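Side-chain contacts in endoglycosidase (Bacteroides thetaiotaomicron, PDB 6Q64), which probably hydrolyses O-glycosidic bonds in complex N-glycans, as an endo-acting member of glycoside hydrolase family 18: residues Glu218-Arg223 / Arg229-Asp234; Gly184-Tyr189 / His250-Ala255; Leu199-Thr204 / Asn210-Val215; Ala129-Ile134 / Cys174-Lys179. The protein carries 1 engineered substitution. One frame throughout, in Å; residues are numbered along the deposited sequence.

Interaction 1: Glu218-Arg223 / Arg229-Asp234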
# COMPACT_ATOMS: atom_id res chain seq x y z
N GLU A 218 -6.77 -4.04 -16.38
CA GLU A 218 -7.57 -3.14 -17.25
C GLU A 218 -8.96 -2.97 -16.63
O GLU A 218 -9.44 -1.81 -16.61
CB GLU A 218 -7.64 -3.70 -18.67
CG GLU A 218 -6.89 -2.90 -19.71
CD GLU A 218 -6.97 -3.51 -21.11
OE1 GLU A 218 -8.07 -3.96 -21.51
OE2 GLU A 218 -5.91 -3.58 -21.78
N THR A 219 -9.56 -4.06 -16.12
CA THR A 219 -10.95 -4.09 -15.58
C THR A 219 -11.03 -3.40 -14.22
O THR A 219 -12.01 -2.68 -14.00
CB THR A 219 -11.51 -5.51 -15.39
OG1 THR A 219 -11.32 -6.30 -16.57
CG2 THR A 219 -12.98 -5.47 -15.04
N LEU A 220 -10.04 -3.60 -13.35
CA LEU A 220 -9.93 -2.84 -12.09
C LEU A 220 -9.77 -1.34 -12.39
O LEU A 220 -10.59 -0.59 -11.86
CB LEU A 220 -8.76 -3.38 -11.27
CG LEU A 220 -8.91 -4.83 -10.82
CD1 LEU A 220 -7.62 -5.37 -10.23
CD2 LEU A 220 -10.03 -4.94 -9.80
N SER A 221 -8.84 -0.90 -13.24
CA SER A 221 -8.69 0.54 -13.57
C SER A 221 -10.02 1.09 -14.11
O SER A 221 -10.44 2.15 -13.62
CB SER A 221 -7.55 0.87 -14.51
OG SER A 221 -6.52 1.56 -13.80
N ALA A 222 -10.66 0.40 -15.05
CA ALA A 222 -11.84 0.94 -15.77
C ALA A 222 -12.86 1.35 -14.71
O ALA A 222 -13.56 2.36 -14.89
CB ALA A 222 -12.43 -0.08 -16.72
N ARG A 223 -12.90 0.56 -13.64
CA ARG A 223 -13.97 0.67 -12.64
C ARG A 223 -13.55 1.64 -11.55
O ARG A 223 -14.27 2.64 -11.33
CB ARG A 223 -14.35 -0.70 -12.07
CG ARG A 223 -15.84 -0.74 -11.74
CD ARG A 223 -16.40 -2.12 -11.58
NE ARG A 223 -17.29 -2.13 -10.44
CZ ARG A 223 -17.91 -3.21 -9.98
NH1 ARG A 223 -18.70 -3.12 -8.92
NH2 ARG A 223 -17.75 -4.37 -10.59
N ARG A 229 -10.69 5.97 -6.74
CA ARG A 229 -9.97 4.89 -5.99
C ARG A 229 -8.62 4.57 -6.64
O ARG A 229 -8.32 4.98 -7.75
CB ARG A 229 -10.85 3.65 -5.87
CG ARG A 229 -12.04 3.89 -4.96
CD ARG A 229 -12.89 2.68 -4.70
NE ARG A 229 -14.26 3.10 -5.01
CZ ARG A 229 -15.22 3.35 -4.14
NH1 ARG A 229 -15.02 3.21 -2.84
NH2 ARG A 229 -16.41 3.73 -4.58
N MSE A 230 -7.85 3.74 -5.94
CA MSE A 230 -6.47 3.49 -6.22
C MSE A 230 -6.28 2.04 -6.64
O MSE A 230 -6.90 1.13 -6.08
CB MSE A 230 -5.65 3.67 -4.95
CG MSE A 230 -5.08 5.07 -4.72
SE MSE A 230 -4.13 4.96 -2.99
CE MSE A 230 -2.33 4.40 -3.43
N LEU A 231 -5.38 1.82 -7.61
CA LEU A 231 -4.89 0.48 -7.86
C LEU A 231 -3.38 0.50 -7.68
O LEU A 231 -2.78 1.50 -8.05
CB LEU A 231 -5.26 0.00 -9.27
CG LEU A 231 -4.70 -1.37 -9.64
CD1 LEU A 231 -5.14 -2.44 -8.66
CD2 LEU A 231 -5.11 -1.77 -11.05
N VAL A 232 -2.82 -0.59 -7.19
CA VAL A 232 -1.45 -0.62 -6.61
C VAL A 232 -0.95 -2.06 -6.68
O VAL A 232 -1.73 -3.01 -6.60
CB VAL A 232 -1.54 -0.05 -5.18
CG1 VAL A 232 -0.86 -0.91 -4.12
CG2 VAL A 232 -1.06 1.39 -5.13
N MSE A 233 0.37 -2.22 -6.82
CA MSE A 233 0.91 -3.55 -7.05
C MSE A 233 2.21 -3.68 -6.26
O MSE A 233 3.04 -2.77 -6.24
CB MSE A 233 1.09 -3.75 -8.57
CG MSE A 233 2.16 -4.76 -8.99
SE MSE A 233 1.76 -5.82 -10.65
CE MSE A 233 3.50 -6.63 -10.61
N ASP A 234 2.38 -4.81 -5.57
CA ASP A 234 3.56 -4.92 -4.73
C ASP A 234 4.25 -6.25 -5.00
O ASP A 234 3.59 -7.21 -5.48
CB ASP A 234 3.20 -4.78 -3.24
CG ASP A 234 2.63 -6.05 -2.63
OD1 ASP A 234 3.45 -6.93 -2.21
OD2 ASP A 234 1.38 -6.17 -2.61
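Leu220 of helix 211-224 and Leu231 of strand 230-235 meet in the interior, where a helix of the TIM barrel lies against the strand that follows it in the chain. The tight part is small and wholly apolar. Leu231 holds CG anti to its backbone N (chi1 176°), which sends both of its methyls toward the helix. CD2 of Leu231 rests on CB of Leu220 at 4.0 Å, and CD1 of Leu231 comes within 4.1 Å of CD1 of Leu220. The two side chains cross at about a right angle, so one methyl of Leu231 sits on Leu220 near its backbone while the other meets a methyl at its end. At the closest CA pair, Ser221 CA and Leu231 CA, the segments are 6.9 Å apart. Ser221 is buried as well, and its OG is taken up by a weak hydrogen bond to Leu247 O. Leu231 also packs on Ile187 of the neighbouring strand 184-189, while Leu220 leans on Cys174 of helix 162-179.

The solvent side of the helix is marked by Ala222, which is exposed. Arg223 is partly exposed but tied to helix 162-179 by salt bridges with Asp175 and Glu178. No hydrogen bond joins 218-223 to 229-234. Besides the leucine pair, the one remaining touch is a longer one, CD2 of Leu231 lying 4.4 Å from the backbone N of Ser221.

Interaction 2: Gly184-Tyr189 / His250-Ala255; sequences GFDIDY and HYIYQA
Asp186 and Ile252 face each other across the inside of the barrel, on strands 184-189 and 251-254, which are not neighbours in the sheet. The methyl-to-carboxylate part is a single touch: CD1 of Ile252 lies 4.1 Å from OD2 of Asp186. Ile252 reaches this far because its chain is extended from CB to CD1 (chi2 -173°), while Asp186 sets CG anti to its backbone N (chi1 179°) and so brings the carboxylate inward. The methyl offers this oxygen no hydrogen bond; OD2 is hydrogen-bonded to Ser102 OG instead.

Between polar groups there is one approach: Asp188 OD1 lies 4.2 Å from Gln254 OE1, a proximity and not a bond. The amide of Gln254 uses its other end, NE2, to bind Asp234 OD1. No hydrogen bond spans the two segments, in keeping with a separation of 9.1 Å between the CA atoms of Asp188 and Ile252.

Gly184-Tyr189 with the preceding Asp183 reads DGFDIDY, which fits the DxxDxDxE signature of family 18; its final glutamate position, directly after Tyr189, is an engineered glutamine in this protein. Asp186 and Asp188 therefore belong to the region expected to form the active site.

Strand 230-235 runs between the two strands, with Val232 touching both Asp186 and Ile252. Strand 72-76 closes in from farther round the barrel, its Phe74 against Ile252 and Trp76 against Asp186 and Gln254, and strand 128-135 flanks 184-189 on its other edge.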
# COMPACT_ATOMS: atom_id res chain seq x y z
N GLY A 184 -9.49 1.12 -2.58
CA GLY A 184 -9.05 0.41 -3.79
C GLY A 184 -8.41 -0.93 -3.49
O GLY A 184 -8.84 -1.61 -2.55
N PHE A 185 -7.42 -1.32 -4.29
CA PHE A 185 -6.85 -2.68 -4.22
C PHE A 185 -5.34 -2.63 -4.38
O PHE A 185 -4.79 -1.69 -5.01
CB PHE A 185 -7.50 -3.59 -5.27
CG PHE A 185 -7.19 -5.04 -5.05
CD1 PHE A 185 -7.85 -5.77 -4.08
CD2 PHE A 185 -6.18 -5.66 -5.77
CE1 PHE A 185 -7.54 -7.11 -3.86
CE2 PHE A 185 -5.87 -6.99 -5.55
CZ PHE A 185 -6.54 -7.72 -4.59
N ASP A 186 -4.71 -3.65 -3.80
CA ASP A 186 -3.26 -3.87 -3.75
C ASP A 186 -3.02 -5.28 -4.24
O ASP A 186 -3.23 -6.21 -3.46
CB ASP A 186 -2.68 -3.75 -2.35
CG ASP A 186 -1.18 -4.01 -2.23
OD1 ASP A 186 -0.63 -4.83 -2.97
OD2 ASP A 186 -0.56 -3.39 -1.38
N ILE A 187 -2.53 -5.41 -5.48
CA ILE A 187 -2.14 -6.73 -6.04
C ILE A 187 -0.79 -7.12 -5.43
O ILE A 187 0.18 -6.44 -5.75
CB ILE A 187 -2.10 -6.63 -7.57
CG1 ILE A 187 -3.47 -6.24 -8.14
CG2 ILE A 187 -1.59 -7.93 -8.15
CD1 ILE A 187 -3.42 -5.62 -9.51
N ASP A 188 -0.77 -8.10 -4.54
CA ASP A 188 0.49 -8.75 -4.09
C ASP A 188 0.88 -9.73 -5.19
O ASP A 188 0.30 -10.86 -5.22
CB ASP A 188 0.37 -9.41 -2.70
CG ASP A 188 1.69 -9.88 -2.10
OD1 ASP A 188 2.73 -9.77 -2.78
OD2 ASP A 188 1.69 -10.37 -0.93
N TYR A 189 1.79 -9.31 -6.08
CA TYR A 189 2.22 -10.07 -7.30
C TYR A 189 3.61 -10.66 -7.07
O TYR A 189 4.57 -9.87 -7.06
CB TYR A 189 2.17 -9.18 -8.54
CG TYR A 189 1.99 -9.91 -9.85
CD1 TYR A 189 0.80 -10.56 -10.14
CD2 TYR A 189 3.00 -9.95 -10.81
CE1 TYR A 189 0.62 -11.23 -11.34
CE2 TYR A 189 2.83 -10.60 -12.02
CZ TYR A 189 1.63 -11.26 -12.28
OH TYR A 189 1.44 -11.90 -13.47
N HIS A 250 0.90 3.05 -7.77
CA HIS A 250 2.21 2.91 -7.07
C HIS A 250 2.81 1.53 -7.29
O HIS A 250 2.05 0.54 -7.38
CB HIS A 250 2.13 3.08 -5.54
CG HIS A 250 1.91 4.48 -5.10
ND1 HIS A 250 0.66 4.96 -4.85
CD2 HIS A 250 2.76 5.51 -4.94
CE1 HIS A 250 0.73 6.24 -4.53
NE2 HIS A 250 2.01 6.61 -4.59
N TYR A 251 4.13 1.50 -7.34
CA TYR A 251 4.96 0.28 -7.47
C TYR A 251 5.55 0.05 -6.08
O TYR A 251 6.35 0.90 -5.63
CB TYR A 251 6.01 0.49 -8.56
CG TYR A 251 5.53 1.24 -9.79
CD1 TYR A 251 4.34 0.92 -10.41
CD2 TYR A 251 6.24 2.29 -10.33
CE1 TYR A 251 3.87 1.62 -11.50
CE2 TYR A 251 5.79 3.01 -11.42
CZ TYR A 251 4.60 2.67 -12.02
OH TYR A 251 4.14 3.34 -13.12
N ILE A 252 5.15 -1.02 -5.40
CA ILE A 252 5.51 -1.18 -3.96
C ILE A 252 6.43 -2.37 -3.84
O ILE A 252 6.02 -3.50 -4.24
CB ILE A 252 4.26 -1.36 -3.06
CG1 ILE A 252 3.20 -0.30 -3.35
CG2 ILE A 252 4.68 -1.37 -1.60
CD1 ILE A 252 2.04 -0.33 -2.39
N TYR A 253 7.62 -2.13 -3.33
CA TYR A 253 8.65 -3.18 -3.23
C TYR A 253 8.87 -3.51 -1.75
O TYR A 253 8.89 -2.63 -0.90
CB TYR A 253 9.94 -2.78 -3.94
CG TYR A 253 9.83 -2.43 -5.41
CD1 TYR A 253 9.37 -1.20 -5.81
CD2 TYR A 253 10.25 -3.29 -6.40
CE1 TYR A 253 9.31 -0.85 -7.14
CE2 TYR A 253 10.16 -2.97 -7.74
CZ TYR A 253 9.71 -1.74 -8.12
OH TYR A 253 9.67 -1.35 -9.43
N GLN A 254 9.03 -4.81 -1.51
CA GLN A 254 9.54 -5.41 -0.28
C GLN A 254 11.06 -5.29 -0.29
O GLN A 254 11.69 -6.28 -0.59
CB GLN A 254 9.10 -6.86 -0.22
CG GLN A 254 7.66 -7.05 0.21
CD GLN A 254 6.67 -7.11 -0.92
OE1 GLN A 254 6.45 -8.15 -1.53
NE2 GLN A 254 5.98 -6.01 -1.13
N ALA A 255 11.62 -4.17 0.14
CA ALA A 255 13.09 -3.98 0.29
C ALA A 255 13.54 -4.42 1.69
O ALA A 255 14.33 -3.68 2.33
CB ALA A 255 13.47 -2.53 0.04

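Interaction 3: Leu199-Thr204 / Asn210-Val215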
# COMPACT_ATOMS: atom_id res chain seq x y z
N LEU A 199 -2.90 -17.03 -13.38
CA LEU A 199 -2.83 -15.57 -13.70
C LEU A 199 -1.37 -15.14 -13.62
O LEU A 199 -0.89 -14.48 -14.54
CB LEU A 199 -3.66 -14.76 -12.69
CG LEU A 199 -5.17 -14.75 -12.86
CD1 LEU A 199 -5.81 -14.00 -11.71
CD2 LEU A 199 -5.61 -14.12 -14.18
N ALA A 200 -0.70 -15.41 -12.51
CA ALA A 200 0.65 -14.90 -12.23
C ALA A 200 1.64 -15.82 -12.93
O ALA A 200 1.49 -17.06 -12.77
CB ALA A 200 0.91 -14.80 -10.74
N ASN A 201 2.57 -15.21 -13.69
CA ASN A 201 3.70 -15.85 -14.41
C ASN A 201 4.84 -14.83 -14.54
O ASN A 201 4.63 -13.62 -14.20
CB ASN A 201 3.30 -16.34 -15.80
CG ASN A 201 2.88 -15.18 -16.69
OD1 ASN A 201 3.18 -14.01 -16.41
ND2 ASN A 201 2.16 -15.48 -17.75
N TYR A 202 5.95 -15.31 -15.11
CA TYR A 202 7.27 -14.63 -15.17
C TYR A 202 7.22 -13.36 -16.02
O TYR A 202 8.14 -12.55 -15.82
CB TYR A 202 8.34 -15.56 -15.74
CG TYR A 202 8.08 -16.09 -17.14
CD1 TYR A 202 7.40 -17.29 -17.34
CD2 TYR A 202 8.54 -15.41 -18.27
CE1 TYR A 202 7.17 -17.78 -18.62
CE2 TYR A 202 8.31 -15.88 -19.55
CZ TYR A 202 7.62 -17.07 -19.73
OH TYR A 202 7.41 -17.53 -21.00
N GLN A 203 6.21 -13.19 -16.89
CA GLN A 203 6.32 -12.31 -18.09
C GLN A 203 5.73 -10.91 -17.87
O GLN A 203 4.92 -10.72 -16.95
CB GLN A 203 5.81 -13.03 -19.35
CG GLN A 203 4.30 -13.17 -19.55
CD GLN A 203 4.02 -14.28 -20.55
OE1 GLN A 203 4.94 -14.89 -21.07
NE2 GLN A 203 2.75 -14.58 -20.81
N THR A 204 6.21 -9.97 -18.68
CA THR A 204 5.67 -8.59 -18.80
C THR A 204 4.16 -8.67 -18.95
O THR A 204 3.70 -9.49 -19.74
CB THR A 204 6.24 -7.82 -19.99
OG1 THR A 204 7.64 -7.88 -19.78
CG2 THR A 204 5.89 -6.35 -20.07
N ASN A 210 1.58 -11.25 -20.87
CA ASN A 210 0.53 -11.85 -20.01
C ASN A 210 -0.78 -11.10 -20.25
O ASN A 210 -1.07 -10.20 -19.47
CB ASN A 210 0.94 -11.74 -18.54
CG ASN A 210 0.12 -12.61 -17.62
OD1 ASN A 210 -0.97 -13.08 -17.97
ND2 ASN A 210 0.66 -12.80 -16.42
N ASN A 211 -1.52 -11.43 -21.30
CA ASN A 211 -2.71 -10.64 -21.67
C ASN A 211 -3.79 -10.83 -20.61
O ASN A 211 -4.77 -10.04 -20.65
CB ASN A 211 -3.31 -11.03 -23.02
CG ASN A 211 -4.43 -10.10 -23.48
OD1 ASN A 211 -4.30 -8.85 -23.38
ND2 ASN A 211 -5.50 -10.70 -24.06
N LYS A 212 -3.68 -11.87 -19.77
CA LYS A 212 -4.77 -12.23 -18.81
C LYS A 212 -4.62 -11.28 -17.63
O LYS A 212 -5.55 -10.53 -17.30
CB LYS A 212 -4.84 -13.73 -18.46
CG LYS A 212 -3.53 -14.41 -18.10
CD LYS A 212 -3.52 -15.92 -18.27
CE LYS A 212 -2.09 -16.42 -18.18
NZ LYS A 212 -2.05 -17.83 -17.76
N MSE A 213 -3.39 -11.20 -17.12
CA MSE A 213 -3.06 -10.18 -16.15
C MSE A 213 -3.31 -8.76 -16.70
O MSE A 213 -3.48 -7.84 -15.93
CB MSE A 213 -1.63 -10.38 -15.64
CG MSE A 213 -1.43 -9.91 -14.19
SE MSE A 213 -2.73 -10.62 -12.85
CE MSE A 213 -1.85 -12.31 -13.18
N GLN A 214 -3.36 -8.58 -18.01
CA GLN A 214 -3.53 -7.26 -18.59
C GLN A 214 -5.00 -6.85 -18.50
O GLN A 214 -5.28 -5.69 -18.15
CB GLN A 214 -3.03 -7.25 -20.04
CG GLN A 214 -3.45 -6.03 -20.85
CD GLN A 214 -2.67 -4.77 -20.49
OE1 GLN A 214 -1.51 -4.83 -20.06
NE2 GLN A 214 -3.31 -3.63 -20.67
N VAL A 215 -5.93 -7.74 -18.83
CA VAL A 215 -7.38 -7.33 -18.85
C VAL A 215 -7.90 -7.41 -17.41
O VAL A 215 -8.93 -6.75 -17.08
CB VAL A 215 -8.21 -8.10 -19.91
CG1 VAL A 215 -8.24 -9.59 -19.65
CG2 VAL A 215 -9.62 -7.53 -20.05
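Asn210 is held from both ends by the loop 199-204. Its backbone N gives a hydrogen bond to Thr204 O, 3.0 Å long. Its side-chain ND2 points to Leu199 O at 3.0 Å, although that oxygen is crowded in the model and its place is less certain. With the same reservation for OD1, the other end of the amide receives Met213 N at 3.2 Å and, weakly, Lys212 N.

Asn201 approaches this amide from the opposite direction, its own amide plane turned 49° from that of Asn210. CG sits between the backbone N and carbonyl carbon of Asn201 (chi1 62°), which lets OD1 accept from Gln203 N at 3.2 Å, with the donor well above the carbonyl plane. An alanine in place of Asn201 removes that acceptor, and the Gln203 N-H would probably lose its bond and the loop be freer to shift. Gln203 lays CG against CB of Asn210 at 3.8 Å.

Together these are an Asx turn at Asn201 packed on an Asn N-cap at Asn210, the start of helix 211-224 after the loop that follows barrel strand 184-189.

Interaction 4: Ala129-Ile134 / Cys174-Lys179; sequences ALLCWI and CDSIEK
Leu131 turns CG beside its backbone N and anti to its carbonyl carbon (chi1 -88°), and this rotation carries CD1 off strand 128-135 toward helix 162-179. Ile177 sets CG1 beside its own backbone N (chi1 -82°); although its CB is not aimed at the strand, the outer part of the side chain comes closer to it. The methyl CD1 of Leu131 meets the flank of Ile177 at CG1, 4.2 Å away.

The preceding residue, Ser176, does point at the strand. Its OG lies 3.7 Å from the same CD1 of Leu131, so a single methyl serves both residues of the helix, one through a polar atom and one through carbon. The contact is packing alone: no hydrogen bond joins the segments, and Leu131 CA stands 7.1 Å from Ile177 CA, the nearest CA pair.

Neighbouring side chains add to the contact. Phe185 of strand 184-189 touches both Leu131 and Ile177, and it also meets Trp133 edge to face. Trp133 is directed toward the helix, yet makes no close contact with 174-179; its NE1 has a weak hydrogen bond to Tyr169 OH, farther back on the same helix.

Strand 128-135, helix 162-179 and strand 184-189 follow in chain order, and the two strands lie parallel and adjacent in the sheet. The Leu131 contact is thus the strand-to-helix packing inside a beta-alpha-beta crossover, the repeating element of the TIM barrel.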
# COMPACT_ATOMS: atom_id res chain seq x y z
N ALA A 129 -7.72 3.29 2.54
CA ALA A 129 -7.49 1.89 2.94
C ALA A 129 -7.76 0.97 1.75
O ALA A 129 -8.83 1.10 1.09
CB ALA A 129 -8.36 1.55 4.12
N LEU A 130 -6.81 0.06 1.50
CA LEU A 130 -6.84 -0.86 0.34
C LEU A 130 -7.11 -2.28 0.82
O LEU A 130 -6.43 -2.71 1.75
CB LEU A 130 -5.48 -0.84 -0.34
CG LEU A 130 -5.04 0.51 -0.90
CD1 LEU A 130 -3.83 0.31 -1.78
CD2 LEU A 130 -6.18 1.17 -1.67
N LEU A 131 -7.95 -3.00 0.10
CA LEU A 131 -7.92 -4.47 0.16
C LEU A 131 -6.60 -4.94 -0.44
O LEU A 131 -6.03 -4.20 -1.20
CB LEU A 131 -9.12 -5.05 -0.59
CG LEU A 131 -10.36 -5.20 0.29
CD1 LEU A 131 -11.31 -6.22 -0.31
CD2 LEU A 131 -9.98 -5.59 1.71
N CYS A 132 -6.17 -6.14 -0.08
CA CYS A 132 -4.83 -6.67 -0.36
C CYS A 132 -4.80 -8.17 -0.12
O CYS A 132 -5.39 -8.60 0.84
CB CYS A 132 -3.81 -6.09 0.60
SG CYS A 132 -2.17 -6.79 0.27
N TRP A 133 -4.09 -8.89 -0.98
CA TRP A 133 -3.93 -10.37 -0.93
C TRP A 133 -3.23 -10.81 -2.21
O TRP A 133 -3.32 -10.08 -3.20
CB TRP A 133 -5.25 -11.10 -0.74
CG TRP A 133 -6.22 -11.11 -1.88
CD1 TRP A 133 -6.07 -11.76 -3.07
CD2 TRP A 133 -7.56 -10.56 -1.91
NE1 TRP A 133 -7.19 -11.62 -3.85
CE2 TRP A 133 -8.12 -10.88 -3.16
CE3 TRP A 133 -8.33 -9.80 -1.02
CZ2 TRP A 133 -9.40 -10.48 -3.54
CZ3 TRP A 133 -9.60 -9.41 -1.39
CH2 TRP A 133 -10.13 -9.75 -2.63
N ILE A 134 -2.55 -11.95 -2.14
CA ILE A 134 -1.65 -12.49 -3.20
C ILE A 134 -2.51 -12.84 -4.41
O ILE A 134 -3.57 -13.45 -4.24
CB ILE A 134 -0.84 -13.71 -2.73
CG1 ILE A 134 0.35 -13.29 -1.86
CG2 ILE A 134 -0.39 -14.55 -3.92
CD1 ILE A 134 0.97 -14.44 -1.08
N CYS A 174 -13.92 -5.43 -7.22
CA CYS A 174 -14.48 -4.05 -7.21
C CYS A 174 -15.80 -4.06 -6.44
O CYS A 174 -15.95 -3.25 -5.53
CB CYS A 174 -14.75 -3.49 -8.59
SG CYS A 174 -13.23 -3.15 -9.52
N ASP A 175 -16.71 -4.94 -6.80
CA ASP A 175 -17.93 -5.15 -5.99
C ASP A 175 -17.55 -4.96 -4.54
O ASP A 175 -18.05 -4.01 -3.91
CB ASP A 175 -18.48 -6.58 -6.11
CG ASP A 175 -19.29 -6.79 -7.37
OD1 ASP A 175 -19.52 -5.78 -8.11
OD2 ASP A 175 -19.69 -7.95 -7.60
N SER A 176 -16.66 -5.83 -4.07
CA SER A 176 -16.44 -6.13 -2.63
C SER A 176 -15.75 -4.91 -1.99
O SER A 176 -16.01 -4.66 -0.81
CB SER A 176 -15.74 -7.46 -2.45
OG SER A 176 -14.60 -7.34 -1.62
N ILE A 177 -15.01 -4.14 -2.77
CA ILE A 177 -14.40 -2.84 -2.37
C ILE A 177 -15.51 -1.79 -2.24
O ILE A 177 -15.44 -1.01 -1.28
CB ILE A 177 -13.32 -2.39 -3.39
CG1 ILE A 177 -11.99 -3.09 -3.10
CG2 ILE A 177 -13.15 -0.88 -3.44
CD1 ILE A 177 -11.05 -3.08 -4.26
N GLU A 178 -16.44 -1.72 -3.21
CA GLU A 178 -17.49 -0.66 -3.27
C GLU A 178 -18.46 -0.88 -2.11
O GLU A 178 -19.01 0.12 -1.59
CB GLU A 178 -18.19 -0.65 -4.64
CG GLU A 178 -17.24 -0.40 -5.81
CD GLU A 178 -17.90 -0.17 -7.17
OE1 GLU A 178 -17.29 -0.49 -8.23
OE2 GLU A 178 -19.01 0.38 -7.18
N LYS A 179 -18.63 -2.15 -1.72
CA LYS A 179 -19.57 -2.62 -0.67
C LYS A 179 -19.17 -2.09 0.71
O LYS A 179 -20.05 -1.85 1.51
CB LYS A 179 -19.59 -4.16 -0.63
CG LYS A 179 -20.06 -4.75 0.69
CD LYS A 179 -20.23 -6.24 0.69
CE LYS A 179 -21.18 -6.69 1.78
NZ LYS A 179 -21.79 -7.99 1.43

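Interactions 1, 2 and 4 share the barrel sheet: 1 and 4 pack helices on its outside, with centres about 10 Å apart, whereas 2 spans its inside. Interactions 1 and 4 meet between their helices, where Leu220 CD2 lies 3.7 Å from Cys174 SG. Interaction 2 joins interaction 4 through strand pairing, Leu131 N being 3.1 Å from Gly184 O. Asp234 and Asp186 also draw near, but their modelled OD2 to OD1 distance is too short to be trusted. Interaction 3 shares helix 211-224 with interaction 1, and its Asn210 and Ala200 pack on Tyr189, next to the engineered position of the family 18 signature that interaction 2 contains.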